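Local coordinates for protein SorB (Sorangium cellulosum, PDB 6B2V) that is a polyketide synthase whose module-nine pyran synthase domain, held in this chain, probably helps form a pyran ring in sorangicin biosynthesis, at residues L61-A64 with V65-L68; A73-A77 with A78-I82; S108-S112 with G113-E117; R163-A166 with M167-A171; P216-F219 with L220-Q224. One frame throughout, in Å; residues are numbered along the deposited sequence.

Contact 1 of 5, residues L61-A64 with V65-L68; sequences LFPA and VAYL
The rings of F62 and Y67 lie obliquely against each other, with centroids 4.6 Å apart and planes at 40°. The closest touch is F62 CD1 to Y67 CZ, at 3.5 Å. CD1 sits over one face of the tyrosine ring, shifted toward its rim. F62 reaches this place because its CG is anti to the backbone N (chi1 -159°), which swings the ring along the first turn of the helix. There F62 CE1 also meets the methyl of A66, CE1 to CB 3.5 Å. A water donates to F62 O and hydrogen-bonds Y67 OH at 2.8 Å, lying in the plane of the tyrosine ring. The backbone starts helix 64-77 here: A66 N bonds to P63 O at 2.9 Å and Y67 N to A64 O at 3.2 Å. The turn belongs to the predicted N-terminal hotdog fold. F54 and F48 meet the F62 ring edge-to-face, and W90 NE1 bonds to A64 O. The chemistry is that of a buried, mostly apolar helix start: aromatic carbon packs on one side of the tyrosine, while the water ties its polar end to the backbone before the helix.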
# COMPACT_ATOMS: atom_id res chain seq x y z
N LEU A 61 6.49 2.13 13.08
CA LEU A 61 6.88 1.19 12.06
C LEU A 61 6.60 1.78 10.68
O LEU A 61 5.53 2.15 10.40
CB LEU A 61 6.13 -0.12 12.26
CG LEU A 61 6.22 -1.14 11.13
CD1 LEU A 61 7.60 -1.72 11.04
CD2 LEU A 61 5.21 -2.23 11.26
N PHE A 62 7.60 1.84 9.82
CA PHE A 62 7.41 2.44 8.52
C PHE A 62 6.46 1.54 7.77
O PHE A 62 6.74 0.42 7.57
CB PHE A 62 8.78 2.51 7.82
CG PHE A 62 8.87 3.52 6.72
CD1 PHE A 62 8.44 3.23 5.48
CD2 PHE A 62 9.47 4.73 6.93
CE1 PHE A 62 8.57 4.12 4.44
CE2 PHE A 62 9.57 5.65 5.91
CZ PHE A 62 9.12 5.35 4.67
N PRO A 63 5.35 2.10 7.31
CA PRO A 63 4.36 1.27 6.67
C PRO A 63 4.81 0.74 5.34
O PRO A 63 5.40 1.43 4.58
CB PRO A 63 3.16 2.21 6.48
CG PRO A 63 3.40 3.32 7.38
CD PRO A 63 4.88 3.47 7.46
N ALA A 64 4.34 -0.45 5.04
CA ALA A 64 4.68 -1.10 3.79
C ALA A 64 4.27 -0.24 2.59
O ALA A 64 4.97 -0.04 1.66
CB ALA A 64 3.98 -2.44 3.70
N VAL A 65 3.10 0.34 2.72
CA VAL A 65 2.53 1.16 1.72
C VAL A 65 3.31 2.43 1.46
O VAL A 65 3.24 2.98 0.43
CB VAL A 65 1.01 1.34 1.99
CG1 VAL A 65 0.71 2.42 2.99
CG2 VAL A 65 0.16 1.29 0.76
N ALA A 66 3.99 2.94 2.48
CA ALA A 66 4.80 4.14 2.36
C ALA A 66 6.01 3.94 1.47
O ALA A 66 6.47 4.85 0.90
CB ALA A 66 5.19 4.72 3.70
N TYR A 67 6.52 2.71 1.39
CA TYR A 67 7.63 2.44 0.51
C TYR A 67 7.24 2.61 -0.94
O TYR A 67 8.03 2.97 -1.75
CB TYR A 67 8.19 1.03 0.74
CG TYR A 67 8.83 0.78 2.11
CD1 TYR A 67 10.09 1.23 2.39
CD2 TYR A 67 8.21 0.02 3.04
CE1 TYR A 67 10.66 1.00 3.60
CE2 TYR A 67 8.77 -0.22 4.25
CZ TYR A 67 10.00 0.26 4.54
OH TYR A 67 10.53 -0.04 5.74
N LEU A 68 6.02 2.23 -1.25
CA LEU A 68 5.51 2.34 -2.59
C LEU A 68 5.42 3.79 -2.96
O LEU A 68 5.76 4.16 -4.01
CB LEU A 68 4.14 1.69 -2.74
CG LEU A 68 4.06 0.19 -2.45
CD1 LEU A 68 2.66 -0.34 -2.54
CD2 LEU A 68 4.97 -0.61 -3.36
O HOH W 1 8.89 -1.23 7.73

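Contact 2 of 5, residues A73-A77 with A78-I82; sequences AAAEA and ADLSI
Helix 64-77 ends where residues 78-82 curl back under its last turn. L80 N bonds to A75 O at 2.9 Å, and D79 N bonds to E76 O at 3.1 Å. The first bond is the straighter, at 155° at the hydrogen. A78 N makes weak bonds to A74 O and A75 O. D79 has positive phi (63°), which turns the chain out of the helix. The pattern is a Schellman motif with D79 as its C-prime residue. It leads from the helix into strand 82-90 of the predicted N-terminal hotdog fold. A water lies within hydrogen-bonding reach of D79 OD2 (2.8 Å) and A77 O and bridges the turn residue and the helix end. Beyond the turn, the apolar side chains fold back onto A75. The A75 methyl touches I82 CD1 at 3.7 Å, and L80 CD1 comes to 4.1 Å from the same A75 CB. I82 has CG1 beside its backbone N (chi1 -55°), and the branch ends in CD1 against the alanine. L80 CB lies 3.3 Å from A75 O. L130 of strand 123-132 also packs on A75 and I82, and F132 of that strand meets L80 and I82.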
# COMPACT_ATOMS: atom_id res chain seq x y z
N ALA A 73 7.43 8.60 -5.63
CA ALA A 73 7.82 9.98 -5.47
C ALA A 73 9.24 10.20 -5.97
O ALA A 73 9.52 11.20 -6.56
CB ALA A 73 7.66 10.40 -4.05
N ALA A 74 10.12 9.26 -5.71
CA ALA A 74 11.50 9.39 -6.18
C ALA A 74 11.58 9.37 -7.70
O ALA A 74 12.33 10.08 -8.28
CB ALA A 74 12.39 8.33 -5.56
N ALA A 75 10.81 8.50 -8.31
CA ALA A 75 10.76 8.44 -9.74
C ALA A 75 10.19 9.73 -10.32
O ALA A 75 10.65 10.18 -11.33
CB ALA A 75 9.96 7.24 -10.19
N GLU A 76 9.18 10.31 -9.66
CA GLU A 76 8.58 11.58 -10.10
C GLU A 76 9.62 12.67 -10.00
O GLU A 76 9.68 13.53 -10.82
CB GLU A 76 7.30 11.97 -9.33
CG GLU A 76 6.47 13.03 -10.00
CD GLU A 76 5.05 13.13 -9.49
OE1 GLU A 76 4.15 13.30 -10.31
OE2 GLU A 76 4.85 13.08 -8.31
N ALA A 77 10.47 12.62 -8.98
CA ALA A 77 11.54 13.59 -8.80
C ALA A 77 12.61 13.51 -9.85
O ALA A 77 13.21 14.50 -10.20
CB ALA A 77 12.13 13.56 -7.42
N ALA A 78 12.77 12.34 -10.40
CA ALA A 78 13.71 12.07 -11.47
C ALA A 78 13.08 12.31 -12.83
O ALA A 78 13.53 11.76 -13.75
CB ALA A 78 14.20 10.65 -11.38
N ASP A 79 11.96 12.99 -12.87
CA ASP A 79 11.22 13.27 -14.08
C ASP A 79 10.68 12.07 -14.82
O ASP A 79 10.54 12.09 -16.00
CB ASP A 79 12.05 14.14 -15.01
CG ASP A 79 12.49 15.42 -14.36
OD1 ASP A 79 11.68 16.11 -13.81
OD2 ASP A 79 13.68 15.74 -14.43
N LEU A 80 10.36 11.00 -14.12
CA LEU A 80 9.81 9.82 -14.75
C LEU A 80 8.30 9.80 -14.56
O LEU A 80 7.82 10.29 -13.61
CB LEU A 80 10.44 8.54 -14.20
CG LEU A 80 11.96 8.58 -14.12
CD1 LEU A 80 12.55 7.46 -13.30
CD2 LEU A 80 12.57 8.64 -15.49
N SER A 81 7.60 9.19 -15.50
CA SER A 81 6.17 9.11 -15.47
C SER A 81 5.76 7.68 -15.16
O SER A 81 5.96 6.82 -15.92
CB SER A 81 5.64 9.58 -16.84
OG SER A 81 4.25 9.63 -16.88
N ILE A 82 5.13 7.48 -14.02
CA ILE A 82 4.85 6.15 -13.53
C ILE A 82 3.41 5.73 -13.62
O ILE A 82 2.57 6.42 -13.18
CB ILE A 82 5.27 6.09 -12.05
CG1 ILE A 82 6.72 6.51 -11.85
CG2 ILE A 82 5.01 4.75 -11.42
CD1 ILE A 82 7.70 5.75 -12.65
O HOH W 2 15.41 15.33 -12.22

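Contact 3 of 5, residues S108-S112 with G113-E117; sequences SDAES and GRAYE
G113 O is gripped by two donors, NH1 of R114 at 3.0 Å and, in the longer of the two bonds, the backbone N of A110 at 3.3 Å. They come from opposite faces of the carbonyl plane. The arginine chain bends at chi2 (-77°), which carries the guanidinium toward the partner strand and back toward the turn, where NH1 reaches the preceding carbonyl. The bend also runs the D109 and R114 side chains alongside each other in one direction. D109 OD1 lies over one face of the guanidinium, 3.5 Å from R114 NH1, with the two planes 26° apart. This salt bridge is one of charge alone, since no N-H points at the oxygen. The residues close the beta hairpin of strands 101-110 and 113-120, in the predicted N-terminal hotdog fold. S108 and A115 form an antiparallel hydrogen-bonded pair. A115 N donates to S108 O at 2.8 Å and S108 N to A115 O at 3.0 Å. D109 and R114 form the next, non-hydrogen-bonded pair. S108 OG touches A115 CB at 3.5 Å. R114 CD packs against S108 O at 3.3 Å. G113 has backbone angles that call for glycine. F132 of strand 123-132 packs on R114.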
# COMPACT_ATOMS: atom_id res chain seq x y z
N SER A 108 17.27 1.94 -10.81
CA SER A 108 18.14 1.43 -11.85
C SER A 108 17.34 1.02 -13.08
O SER A 108 16.22 0.71 -13.00
CB SER A 108 18.92 0.26 -11.33
OG SER A 108 18.07 -0.76 -10.94
N ASP A 109 17.98 1.02 -14.24
CA ASP A 109 17.28 0.72 -15.46
C ASP A 109 16.76 -0.70 -15.49
O ASP A 109 17.39 -1.58 -15.08
CB ASP A 109 18.20 0.95 -16.68
CG ASP A 109 18.46 2.42 -16.96
OD1 ASP A 109 18.25 3.29 -16.10
OD2 ASP A 109 18.94 2.70 -18.07
N ALA A 110 15.53 -0.85 -15.95
CA ALA A 110 14.83 -2.12 -16.12
C ALA A 110 13.89 -2.03 -17.31
O ALA A 110 13.57 -0.98 -17.77
CB ALA A 110 14.03 -2.51 -14.89
N GLU A 111 13.45 -3.18 -17.78
CA GLU A 111 12.56 -3.26 -18.94
C GLU A 111 11.26 -2.57 -18.67
O GLU A 111 10.78 -1.87 -19.50
CB GLU A 111 12.35 -4.70 -19.37
CG GLU A 111 11.22 -5.00 -20.36
CD GLU A 111 11.48 -6.25 -21.18
OE1 GLU A 111 12.23 -7.09 -20.72
OE2 GLU A 111 10.95 -6.38 -22.29
N SER A 112 10.69 -2.75 -17.51
CA SER A 112 9.46 -2.07 -17.19
C SER A 112 9.60 -0.56 -17.05
O SER A 112 8.63 0.15 -17.10
CB SER A 112 8.92 -2.60 -15.89
OG SER A 112 8.34 -3.85 -16.08
N GLY A 113 10.79 -0.13 -16.68
CA GLY A 113 11.03 1.24 -16.39
C GLY A 113 12.24 1.30 -15.48
O GLY A 113 13.32 1.57 -15.89
N ARG A 114 12.00 1.17 -14.18
CA ARG A 114 13.08 1.15 -13.23
C ARG A 114 12.89 0.17 -12.12
O ARG A 114 11.81 -0.04 -11.68
CB ARG A 114 13.22 2.47 -12.50
CG ARG A 114 13.52 3.68 -13.32
CD ARG A 114 14.98 3.71 -13.72
NE ARG A 114 15.27 4.93 -14.45
CZ ARG A 114 15.18 5.05 -15.77
NH1 ARG A 114 14.88 4.05 -16.54
NH2 ARG A 114 15.46 6.19 -16.31
N ALA A 115 13.96 -0.47 -11.73
CA ALA A 115 13.92 -1.26 -10.53
C ALA A 115 14.21 -0.31 -9.36
O ALA A 115 14.93 0.61 -9.49
CB ALA A 115 14.95 -2.37 -10.57
N TYR A 116 13.62 -0.57 -8.21
CA TYR A 116 13.92 0.20 -7.05
C TYR A 116 14.29 -0.71 -5.87
O TYR A 116 13.87 -1.79 -5.81
CB TYR A 116 12.74 1.12 -6.62
CG TYR A 116 11.52 0.45 -6.05
CD1 TYR A 116 11.44 0.15 -4.72
CD2 TYR A 116 10.45 0.15 -6.83
CE1 TYR A 116 10.33 -0.46 -4.19
CE2 TYR A 116 9.35 -0.45 -6.32
CZ TYR A 116 9.28 -0.75 -5.01
OH TYR A 116 8.16 -1.37 -4.55
N GLU A 117 15.15 -0.21 -5.01
CA GLU A 117 15.50 -0.86 -3.78
C GLU A 117 15.54 0.19 -2.71
O GLU A 117 16.21 1.16 -2.85
CB GLU A 117 16.85 -1.53 -3.86
CG GLU A 117 17.23 -2.30 -2.61
CD GLU A 117 18.69 -2.77 -2.62
OE1 GLU A 117 19.59 -2.01 -2.32
OE2 GLU A 117 18.86 -3.91 -2.99

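Contact 4 of 5, residues R163-A166 with M167-A171; sequences RNEA and MGMPA
Helix 160-166 passes into loop 167-171 through G168 (phi 84°), whose N bonds to E165 O at 3.1 Å, while weak bonds run from M167 N to N164 O and R163 O and, at 3.4 Å, from M169 N to N164 O. Two methionines then pack against N164 with different parts of their chains. M167 crosses N164 at a slant. Its chain is bent at chi3 (-52°), which brings the methyl CE to 3.9 Å from N164 OD1 and 3.6 Å from R163 O. M169 comes to the aliphatic part of the same asparagine, with CE 3.9 Å and SD 4.0 Å from N164 CB. N164 ND2 bonds to A160 O, one turn earlier on the helix. OD1 is buried with no polar partner in the model; the M167 methyl and CD2 of F219 lie against it instead. The loop leads on to strand 178-183 of the predicted C-terminal hotdog fold. Helix 207-225 packs against this helix end and loop: I223 on R163, F219 on N164, L222 on M167 and V215 on M169. W230 touches N164 and P170.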
# COMPACT_ATOMS: atom_id res chain seq x y z
N ARG A 163 -12.33 -5.38 15.90
CA ARG A 163 -11.72 -6.56 15.36
C ARG A 163 -10.29 -6.42 14.93
O ARG A 163 -9.50 -7.28 15.18
CB ARG A 163 -12.53 -7.10 14.19
CG ARG A 163 -13.90 -7.56 14.59
CD ARG A 163 -13.88 -8.92 15.29
NE ARG A 163 -13.20 -9.93 14.51
CZ ARG A 163 -13.78 -10.63 13.56
NH1 ARG A 163 -15.04 -10.44 13.28
NH2 ARG A 163 -13.11 -11.53 12.89
N ASN A 164 -9.99 -5.37 14.21
CA ASN A 164 -8.64 -5.20 13.72
C ASN A 164 -7.64 -4.86 14.79
O ASN A 164 -6.57 -5.34 14.76
CB ASN A 164 -8.58 -4.28 12.52
CG ASN A 164 -9.21 -4.90 11.30
OD1 ASN A 164 -8.69 -5.81 10.77
ND2 ASN A 164 -10.33 -4.38 10.88
N GLU A 165 -8.05 -4.04 15.75
CA GLU A 165 -7.20 -3.66 16.87
C GLU A 165 -6.86 -4.86 17.71
O GLU A 165 -5.78 -5.02 18.16
CB GLU A 165 -7.84 -2.59 17.74
CG GLU A 165 -7.79 -1.19 17.16
CD GLU A 165 -8.36 -0.15 18.11
OE1 GLU A 165 -8.93 -0.54 19.13
OE2 GLU A 165 -8.25 1.02 17.85
N ALA A 166 -7.81 -5.76 17.84
CA ALA A 166 -7.61 -6.99 18.59
C ALA A 166 -6.59 -7.88 17.94
O ALA A 166 -5.98 -8.72 18.59
CB ALA A 166 -8.91 -7.72 18.77
N MET A 167 -6.45 -7.71 16.65
CA MET A 167 -5.53 -8.48 15.86
C MET A 167 -4.17 -7.86 15.75
O MET A 167 -3.36 -8.37 15.05
CB MET A 167 -6.15 -8.91 14.54
CG MET A 167 -7.17 -10.04 14.77
SD MET A 167 -7.89 -10.80 13.32
CE MET A 167 -8.48 -9.33 12.44
N GLY A 168 -3.92 -6.78 16.45
CA GLY A 168 -2.62 -6.20 16.42
C GLY A 168 -2.22 -5.25 15.31
O GLY A 168 -1.08 -5.01 15.14
N MET A 169 -3.19 -4.68 14.64
CA MET A 169 -2.90 -3.75 13.56
C MET A 169 -2.10 -2.58 14.10
O MET A 169 -2.49 -1.98 15.07
CB MET A 169 -4.23 -3.27 12.99
CG MET A 169 -4.20 -2.16 12.00
SD MET A 169 -5.84 -1.63 11.46
CE MET A 169 -6.57 -0.94 12.95
N PRO A 170 -0.99 -2.25 13.46
CA PRO A 170 -0.19 -1.11 13.89
C PRO A 170 -0.87 0.24 13.68
O PRO A 170 -0.64 1.14 14.40
CB PRO A 170 1.07 -1.23 13.04
CG PRO A 170 1.08 -2.60 12.59
CD PRO A 170 -0.30 -3.08 12.48
N ALA A 171 -1.68 0.33 12.65
CA ALA A 171 -2.35 1.59 12.34
C ALA A 171 -3.36 2.08 13.39
O ALA A 171 -4.08 1.33 13.93
CB ALA A 171 -3.07 1.46 11.02

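Contact 5 of 5, residues P216-F219 with L220-Q224; sequences PAIF and LSLIQ
F219 meets I223 one helical turn on, and the phenyl group can be followed outward from CB. F219 CB and CG lie near L220 N simply because the two residues are linked in the chain. CD1 remains near this same nitrogen, at 3.6 Å from L220 N. With CG anti to its backbone N (chi1 171°), the ring runs on toward the following turn. CE1 then comes to 4.0 Å from I223 CG2, and CZ at the tip comes to 3.9 Å from that methyl. The methyl sits over one face of the ring, offset toward the rim. This is a CH-pi contact: I223 CG2 is 4.1 Å from the ring centroid and 20° off the ring normal. I223 carries CG2 beside its own backbone N, which turns this methyl to the phenylalanine. From P216, where the helix is kinked and the proline N has no bond to the turn before, the backbone bonds continue in i to i+4 fashion. L220 N, S221 N, L222 N and I223 N bond to P216 O, A217 O, I218 O and F219 O. The I223 N to F219 O bond is 2.9 Å long. I218 CG2 and L222 CD1 make a looser apolar touch at 4.4 Å. These residues belong to helix 207-225 of the predicted C-terminal hotdog fold. H183 meets the F219 ring edge-to-face, and R163 of helix 160-166 packs on both F219 and I223. S221 OG bonds to R231 NH1. Backbone bonds thus fix the i to i+4 spacing that brings the methyl over the ring, and dispersion holds the two side chains together.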
# COMPACT_ATOMS: atom_id res chain seq x y z
N PRO A 216 -8.69 -4.16 4.76
CA PRO A 216 -9.75 -5.11 4.46
C PRO A 216 -9.22 -6.43 3.87
O PRO A 216 -9.80 -7.42 4.10
CB PRO A 216 -10.67 -4.34 3.52
CG PRO A 216 -10.49 -2.98 3.97
CD PRO A 216 -9.03 -2.84 4.23
N ALA A 217 -8.19 -6.35 3.03
CA ALA A 217 -7.56 -7.53 2.46
C ALA A 217 -6.85 -8.37 3.53
O ALA A 217 -6.91 -9.54 3.48
CB ALA A 217 -6.59 -7.14 1.35
N ILE A 218 -6.15 -7.70 4.42
CA ILE A 218 -5.50 -8.40 5.48
C ILE A 218 -6.51 -9.05 6.43
O ILE A 218 -6.35 -10.15 6.82
CB ILE A 218 -4.54 -7.48 6.22
CG1 ILE A 218 -3.41 -7.12 5.32
CG2 ILE A 218 -4.05 -8.13 7.50
CD1 ILE A 218 -2.65 -5.91 5.76
N PHE A 219 -7.59 -8.34 6.70
CA PHE A 219 -8.64 -8.88 7.52
C PHE A 219 -9.20 -10.16 6.86
O PHE A 219 -9.38 -11.13 7.51
CB PHE A 219 -9.72 -7.78 7.72
CG PHE A 219 -10.98 -8.26 8.37
CD1 PHE A 219 -11.96 -8.77 7.61
CD2 PHE A 219 -11.12 -8.22 9.70
CE1 PHE A 219 -13.11 -9.24 8.17
CE2 PHE A 219 -12.28 -8.67 10.29
CZ PHE A 219 -13.26 -9.18 9.52
N LEU A 220 -9.40 -10.14 5.56
CA LEU A 220 -9.88 -11.29 4.86
C LEU A 220 -8.90 -12.47 4.96
O LEU A 220 -9.28 -13.57 5.12
CB LEU A 220 -10.14 -10.94 3.40
CG LEU A 220 -11.13 -11.68 2.57
CD1 LEU A 220 -12.44 -11.85 3.31
CD2 LEU A 220 -11.33 -10.84 1.33
N SER A 221 -7.61 -12.16 4.87
CA SER A 221 -6.57 -13.18 4.95
C SER A 221 -6.65 -13.87 6.27
O SER A 221 -6.57 -15.02 6.33
CB SER A 221 -5.16 -12.55 4.76
OG SER A 221 -4.12 -13.51 4.69
N LEU A 222 -6.83 -13.11 7.32
CA LEU A 222 -6.98 -13.67 8.67
C LEU A 222 -8.24 -14.52 8.85
O LEU A 222 -8.17 -15.62 9.30
CB LEU A 222 -6.93 -12.56 9.71
CG LEU A 222 -5.57 -11.89 9.81
CD1 LEU A 222 -5.71 -10.69 10.71
CD2 LEU A 222 -4.54 -12.82 10.37
N ILE A 223 -9.37 -13.91 8.29
CA ILE A 223 -10.49 -14.75 8.66
C ILE A 223 -10.60 -15.98 7.77
O ILE A 223 -10.87 -17.08 8.25
CB ILE A 223 -11.82 -13.97 8.60
CG1 ILE A 223 -12.10 -13.49 7.18
CG2 ILE A 223 -11.80 -12.80 9.57
CD1 ILE A 223 -13.08 -14.36 6.42
N GLN A 224 -10.01 -16.01 6.60
CA GLN A 224 -9.95 -17.22 5.85
C GLN A 224 -9.10 -18.30 6.47
O GLN A 224 -9.34 -19.44 6.25
CB GLN A 224 -9.54 -16.97 4.41
CG GLN A 224 -10.59 -16.23 3.59
CD GLN A 224 -10.44 -16.46 2.10
OE1 GLN A 224 -9.47 -16.13 1.56
NE2 GLN A 224 -11.41 -17.06 1.50

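How the contacts relate
The five contacts are local and follow in series, so none nests in or crosses another. Contact 1 opens helix 64-77, and contact 2 closes it and leads to strand 82-90. Contact 3 is the turn of the hairpin 101-110/113-120. It touches both: Y116 OH packs on L68 CD2 of contact 1 (3.5 Å), and R114 NH2 on L80 CD2 of contact 2. Contact 4 then ends helix 160-166, and contact 5 lies within helix 207-225. Those two pack together, with M167 SD 3.4 Å from L222 CD1. Contacts 1-3 lie in the predicted N-terminal hotdog fold, contacts 4 and 5 in the C-terminal one. The centres of contacts 2 and 4 are about 34 Å apart.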